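Local coordinates for excinuclease ABC, subunit A. (Deinococcus radiodurans, PDB 2VF7), which binds DNA and hydrolyses ATP as a zinc-containing UvrA-family protein of the ABC superfamily, and probably recognises damaged DNA for excision repair, at residues A603-L608 with L741-R746; R682-A687 with H698-D703. The protein carries 1 engineered substitution. All coordinates share one frame; numbering follows the deposited sequence.

How the contacts relate
Contact 2 (682-687 with 698-703) is nested along the chain inside the large loop that contact 1 (603-608 with 741-746) closes. Their centres lie 18 Å apart, and their nearest atoms, about 6 Å apart, do not touch. The bridge between them is helix 705-716, where Leu608 of contact 1 and Phe701 of contact 2 both pack on Leu711; helix 609-617, running on from contact 1, also receives Ile686 and Phe701. Contact 1 is the nearer to a nucleotide-site residue: the side chain of Tyr605 is about 11 Å from that of Gln726, which binds ADP. Contact 2 lies away from the nucleotide and zinc sites.

Contact 1: residues A603-L608 with L741-R746; sequences ATYTGL and LATELR. Engineered in segment 741-746: Arg746 (natural residue Gln).
The helix that begins within the LSGGE signature sequence, 733-743, brings Thr743 at its last turn against Tyr605 and Thr606, at the short helix 602-605. The two backbones come closest at Thr606 and Thr743, with CA atoms 5.6 Å apart, yet the segments bury just 125 Å² between them. The CB of Thr743 is directed toward the other segment, and its OG1 lies in the plane of the Tyr605 ring, at the edge, 3.6 Å from Tyr605 CD2 and 3.7 Å from Tyr605 CE2. CG of Tyr605 stands opposite its backbone N (chi1 -168°), which directs the ring so that its CD2-CE2 edge meets Thr743. The two side chains cross at about a right angle. Thr743 CG2 turns to the backbone instead, 3.9 Å from Tyr605 O, while Thr606 CG2 lies 4.2 Å from the same Thr743 OG1, at about a right angle to the tyrosine's approach. No hydrogen bond links the segments; Thr743 OG1 bonds to Ile739 O and Thr606 OG1 to Met602 O, each four residues back. The oxygen beside the tyrosine edge is therefore already held in place, and what passes between the segments is van der Waals contact. Gly607, with positive phi, then turns the chain toward helix 609-617. Behind the contact, Leu608 and Ala742 pack on helix 705-716, Leu741 and Leu745 pack on helix 766-781, and Glu744 makes a salt bridge to Arg585 of strand 585-589, outermost in its sheet within this chain.

Contact 2: residues R682-A687 with H698-D703; sequences RGKNIA and HDFFAD
Arg682 wraps over Phe700, the last residue of helix 694-700, and meets it with CB and again with the guanidinium. Its CB starts the contact at the far end of the ring, 3.7 Å from Phe700 CZ. CG and CD arch away, and a bend at chi3 (-82°) folds the chain back so that the head group returns over the ring. NE passes 4.2 Å from Phe700 CZ, and the guanidinium carbon settles above the ring, Arg682 CZ being 4.1 Å from the centroid and 13° off the normal. The two planes differ by 9°, a flat stack that is also a cation-pi contact. The tip reaches the main chain: Arg682 NH1 and NH2 both donate to Phe700 O, at 3.0 and 2.6 Å, in bent bonds, NH1 more so, with the acceptor near the guanidinium plane. NH2 has a second partner, a salt bridge to Glu704. On the opposite face of Phe700 lies the aliphatic chain of Lys684, whose CE makes a CH-pi contact 4.0 Å from the ring centroid, with CG 3.8 Å from Phe700 CZ. The CD1 edge of Phe700 points onto the face of the Phe701 ring. An alanine in place of Phe700 would probably leave the guanidinium without its stacking surface and the lysine methylenes without their ring, opening a gap between the two basic chains. The phenylalanine thus separates two cationic side chains, one using its pi face through a flat charged group and the other through carbon. Because Phe700 O lies at the C-terminal end of the helix, where carbonyl oxygens carry partial negative charge, the double grip of the arginine is likely to be electrostatically favourable, with Glu704 offsetting its positive charge.

Contact 1: residues A603-L608 with L741-R746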
loop_
_atom_site.group_PDB
_atom_site.type_symbol
_atom_site.label_atom_id
_atom_site.label_comp_id
_atom_site.label_asym_id
_atom_site.label_seq_id
_atom_site.Cartn_x
_atom_site.Cartn_y
_atom_site.Cartn_z
ATOM N N ALA A 603 7.720 34.438 -3.390
ATOM C CA ALA A 603 6.984 35.660 -3.739
ATOM C C ALA A 603 6.288 36.279 -2.544
ATOM O O ALA A 603 6.202 37.494 -2.386
ATOM C CB ALA A 603 5.957 35.370 -4.815
ATOM N N THR A 604 5.792 35.407 -1.696
ATOM C CA THR A 604 4.936 35.793 -0.608
ATOM C C THR A 604 5.711 35.825 0.720
ATOM O O THR A 604 5.335 36.565 1.616
ATOM C CB THR A 604 3.741 34.847 -0.615
ATOM O OG1 THR A 604 2.597 35.522 -0.111
ATOM C CG2 THR A 604 4.032 33.516 0.121
ATOM N N TYR A 605 6.809 35.054 0.809
ATOM C CA TYR A 605 7.683 35.025 1.988
ATOM C C TYR A 605 8.597 36.270 2.079
ATOM O O TYR A 605 8.962 36.720 3.184
ATOM C CB TYR A 605 8.544 33.732 2.030
ATOM C CG TYR A 605 9.243 33.533 3.377
ATOM C CD1 TYR A 605 8.614 32.840 4.423
ATOM C CD2 TYR A 605 10.515 34.080 3.629
ATOM C CE1 TYR A 605 9.243 32.676 5.662
ATOM C CE2 TYR A 605 11.131 33.933 4.863
ATOM C CZ TYR A 605 10.487 33.231 5.871
ATOM O OH TYR A 605 11.099 33.077 7.099
ATOM N N THR A 606 8.993 36.785 0.914
ATOM C CA THR A 606 9.811 37.986 0.836
ATOM C C THR A 606 8.958 39.239 1.088
ATOM O O THR A 606 9.442 40.225 1.635
ATOM C CB THR A 606 10.528 38.103 -0.504
ATOM O OG1 THR A 606 9.564 38.004 -1.550
ATOM C CG2 THR A 606 11.543 37.004 -0.673
ATOM N N GLY A 607 7.690 39.172 0.704
ATOM C CA GLY A 607 6.742 40.247 0.937
ATOM C C GLY A 607 6.516 41.025 -0.340
ATOM O O GLY A 607 5.748 41.981 -0.363
ATOM N N LEU A 608 7.194 40.614 -1.404
ATOM C CA LEU A 608 7.156 41.336 -2.665
ATOM C C LEU A 608 5.845 41.162 -3.438
ATOM O O LEU A 608 5.529 41.974 -4.298
ATOM C CB LEU A 608 8.367 40.961 -3.529
ATOM C CG LEU A 608 8.520 39.591 -4.203
ATOM C CD1 LEU A 608 7.655 39.434 -5.453
ATOM C CD2 LEU A 608 9.969 39.395 -4.572
ATOM N N LEU A 741 17.497 34.001 4.797
ATOM C CA LEU A 741 18.654 34.876 4.907
ATOM C C LEU A 741 18.498 36.132 4.065
ATOM O O LEU A 741 18.785 37.222 4.548
ATOM C CB LEU A 741 19.920 34.132 4.486
ATOM C CG LEU A 741 21.301 34.740 4.742
ATOM C CD1 LEU A 741 21.441 35.221 6.185
ATOM C CD2 LEU A 741 22.407 33.730 4.394
ATOM N N ALA A 742 18.053 35.979 2.818
ATOM C CA ALA A 742 17.923 37.105 1.893
ATOM C C ALA A 742 16.852 38.079 2.360
ATOM O O ALA A 742 16.994 39.299 2.208
ATOM C CB ALA A 742 17.643 36.625 0.486
ATOM N N THR A 743 15.791 37.525 2.949
ATOM C CA THR A 743 14.721 38.310 3.562
ATOM C C THR A 743 15.282 39.187 4.681
ATOM O O THR A 743 14.815 40.306 4.887
ATOM C CB THR A 743 13.586 37.405 4.092
ATOM O OG1 THR A 743 13.230 36.449 3.086
ATOM C CG2 THR A 743 12.352 38.215 4.438
ATOM N N GLU A 744 16.296 38.680 5.377
ATOM C CA GLU A 744 16.971 39.425 6.458
ATOM C C GLU A 744 18.243 40.178 6.048
ATOM O O GLU A 744 18.875 40.813 6.891
ATOM C CB GLU A 744 17.310 38.481 7.619
ATOM C CG GLU A 744 16.116 38.000 8.403
ATOM C CD GLU A 744 15.340 39.138 9.004
ATOM O OE1 GLU A 744 15.968 40.120 9.478
ATOM O OE2 GLU A 744 14.098 39.057 9.001
ATOM N N LEU A 745 18.624 40.115 4.774
ATOM C CA LEU A 745 19.887 40.712 4.324
ATOM C C LEU A 745 19.834 42.236 4.154
ATOM O O LEU A 745 20.722 42.940 4.634
ATOM C CB LEU A 745 20.373 40.051 3.036
ATOM C CG LEU A 745 21.777 39.441 3.080
ATOM C CD1 LEU A 745 21.901 38.462 4.242
ATOM C CD2 LEU A 745 22.138 38.747 1.763
ATOM N N ARG A 746 18.813 42.746 3.469
ATOM C CA ARG A 746 18.665 44.206 3.295
ATOM C C ARG A 746 18.012 44.956 4.476
ATOM O O ARG A 746 18.146 46.182 4.577
ATOM C CB ARG A 746 17.964 44.551 1.966
ATOM C CG ARG A 746 18.933 44.900 0.832
ATOM C CD ARG A 746 18.243 45.477 -0.412
ATOM N NE ARG A 746 17.502 46.724 -0.150
ATOM C CZ ARG A 746 18.050 47.915 0.103
ATOM N NH1 ARG A 746 19.371 48.063 0.161
ATOM N NH2 ARG A 746 17.268 48.967 0.315
#

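Contact 2: residues R682-A687 with H698-D703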
loop_
_atom_site.group_PDB
_atom_site.type_symbol
_atom_site.label_atom_id
_atom_site.label_comp_id
_atom_site.label_asym_id
_atom_site.label_seq_id
_atom_site.Cartn_x
_atom_site.Cartn_y
_atom_site.Cartn_z
ATOM N N ARG A 682 1.817 44.668 -18.383
ATOM C CA ARG A 682 2.926 44.663 -19.336
ATOM C C ARG A 682 3.084 43.348 -20.086
ATOM O O ARG A 682 4.191 42.797 -20.159
ATOM C CB ARG A 682 4.245 45.064 -18.659
ATOM C CG ARG A 682 4.460 46.562 -18.491
ATOM C CD ARG A 682 5.940 46.813 -18.261
ATOM N NE ARG A 682 6.324 46.608 -16.868
ATOM C CZ ARG A 682 7.528 46.199 -16.465
ATOM N NH1 ARG A 682 8.479 45.907 -17.343
ATOM N NH2 ARG A 682 7.775 46.066 -15.164
ATOM N N GLY A 683 1.973 42.854 -20.637
ATOM C CA GLY A 683 1.953 41.627 -21.444
ATOM C C GLY A 683 2.186 40.313 -20.704
ATOM O O GLY A 683 2.449 39.288 -21.342
ATOM N N LYS A 684 2.090 40.347 -19.367
ATOM C CA LYS A 684 2.167 39.157 -18.514
ATOM C C LYS A 684 0.927 39.001 -17.621
ATOM O O LYS A 684 0.515 39.964 -16.980
ATOM C CB LYS A 684 3.391 39.262 -17.602
ATOM C CG LYS A 684 4.728 39.174 -18.319
ATOM C CD LYS A 684 5.805 38.554 -17.430
ATOM C CE LYS A 684 7.164 38.538 -18.154
ATOM N NZ LYS A 684 7.037 38.090 -19.576
ATOM N N ASN A 685 0.333 37.807 -17.543
ATOM C CA ASN A 685 -0.748 37.597 -16.564
ATOM C C ASN A 685 -0.136 37.348 -15.197
ATOM O O ASN A 685 1.071 37.414 -15.076
ATOM C CB ASN A 685 -1.814 36.548 -16.990
ATOM C CG ASN A 685 -1.233 35.153 -17.275
ATOM O OD1 ASN A 685 -0.349 34.683 -16.575
ATOM N ND2 ASN A 685 -1.742 34.496 -18.311
ATOM N N ILE A 686 -0.931 37.104 -14.164
ATOM C CA ILE A 686 -0.372 37.007 -12.811
ATOM C C ILE A 686 0.373 35.678 -12.608
ATOM O O ILE A 686 1.251 35.574 -11.744
ATOM C CB ILE A 686 -1.461 37.231 -11.695
ATOM C CG1 ILE A 686 -0.834 37.271 -10.287
ATOM C CG2 ILE A 686 -2.550 36.142 -11.747
ATOM C CD1 ILE A 686 0.039 38.535 -9.937
ATOM N N ALA A 687 0.006 34.671 -13.401
ATOM C CA ALA A 687 0.642 33.355 -13.389
ATOM C C ALA A 687 1.898 33.421 -14.228
ATOM O O ALA A 687 2.848 32.673 -13.988
ATOM C CB ALA A 687 -0.314 32.310 -13.958
ATOM N N HIS A 698 14.084 39.834 -12.362
ATOM C CA HIS A 698 15.073 40.854 -12.059
ATOM C C HIS A 698 15.107 41.839 -13.224
ATOM O O HIS A 698 15.133 43.062 -13.017
ATOM C CB HIS A 698 16.428 40.167 -11.836
ATOM C CG HIS A 698 17.568 41.102 -11.573
ATOM N ND1 HIS A 698 18.362 41.609 -12.579
ATOM C CD2 HIS A 698 18.079 41.581 -10.413
ATOM C CE1 HIS A 698 19.300 42.379 -12.052
ATOM N NE2 HIS A 698 19.153 42.374 -10.739
ATOM N N ASP A 699 15.074 41.293 -14.439
ATOM C CA ASP A 699 14.879 42.054 -15.665
ATOM C C ASP A 699 13.552 42.816 -15.686
ATOM O O ASP A 699 13.529 44.022 -15.887
ATOM C CB ASP A 699 14.891 41.108 -16.864
ATOM C CG ASP A 699 16.275 40.658 -17.243
ATOM O OD1 ASP A 699 16.709 41.026 -18.353
ATOM O OD2 ASP A 699 16.930 39.940 -16.454
ATOM N N PHE A 700 12.458 42.095 -15.485
ATOM C CA PHE A 700 11.111 42.602 -15.709
ATOM C C PHE A 700 10.702 43.735 -14.741
ATOM O O PHE A 700 9.975 44.658 -15.124
ATOM C CB PHE A 700 10.127 41.420 -15.674
ATOM C CG PHE A 700 8.724 41.768 -16.084
ATOM C CD1 PHE A 700 7.697 41.827 -15.126
ATOM C CD2 PHE A 700 8.415 42.029 -17.416
ATOM C CE1 PHE A 700 6.392 42.159 -15.494
ATOM C CE2 PHE A 700 7.120 42.343 -17.782
ATOM C CZ PHE A 700 6.105 42.417 -16.822
ATOM N N PHE A 701 11.198 43.667 -13.509
ATOM C CA PHE A 701 10.849 44.617 -12.448
ATOM C C PHE A 701 11.953 45.599 -12.108
ATOM O O PHE A 701 11.918 46.202 -11.035
ATOM C CB PHE A 701 10.506 43.877 -11.166
ATOM C CG PHE A 701 9.204 43.150 -11.219
ATOM C CD1 PHE A 701 9.172 41.762 -11.134
ATOM C CD2 PHE A 701 8.011 43.850 -11.361
ATOM C CE1 PHE A 701 7.948 41.078 -11.175
ATOM C CE2 PHE A 701 6.797 43.189 -11.414
ATOM C CZ PHE A 701 6.766 41.799 -11.313
ATOM N N ALA A 702 12.927 45.741 -13.008
ATOM C CA ALA A 702 14.059 46.651 -12.851
ATOM C C ALA A 702 13.700 48.041 -12.317
ATOM O O ALA A 702 14.451 48.616 -11.535
ATOM C CB ALA A 702 14.783 46.788 -14.172
ATOM N N ASP A 703 12.562 48.578 -12.746
ATOM C CA ASP A 703 12.170 49.938 -12.391
ATOM C C ASP A 703 11.079 50.031 -11.314
ATOM O O ASP A 703 10.561 51.122 -11.045
ATOM C CB ASP A 703 11.777 50.717 -13.652
ATOM C CG ASP A 703 12.990 51.196 -14.442
ATOM O OD1 ASP A 703 12.968 51.106 -15.695
ATOM O OD2 ASP A 703 13.967 51.670 -13.806
#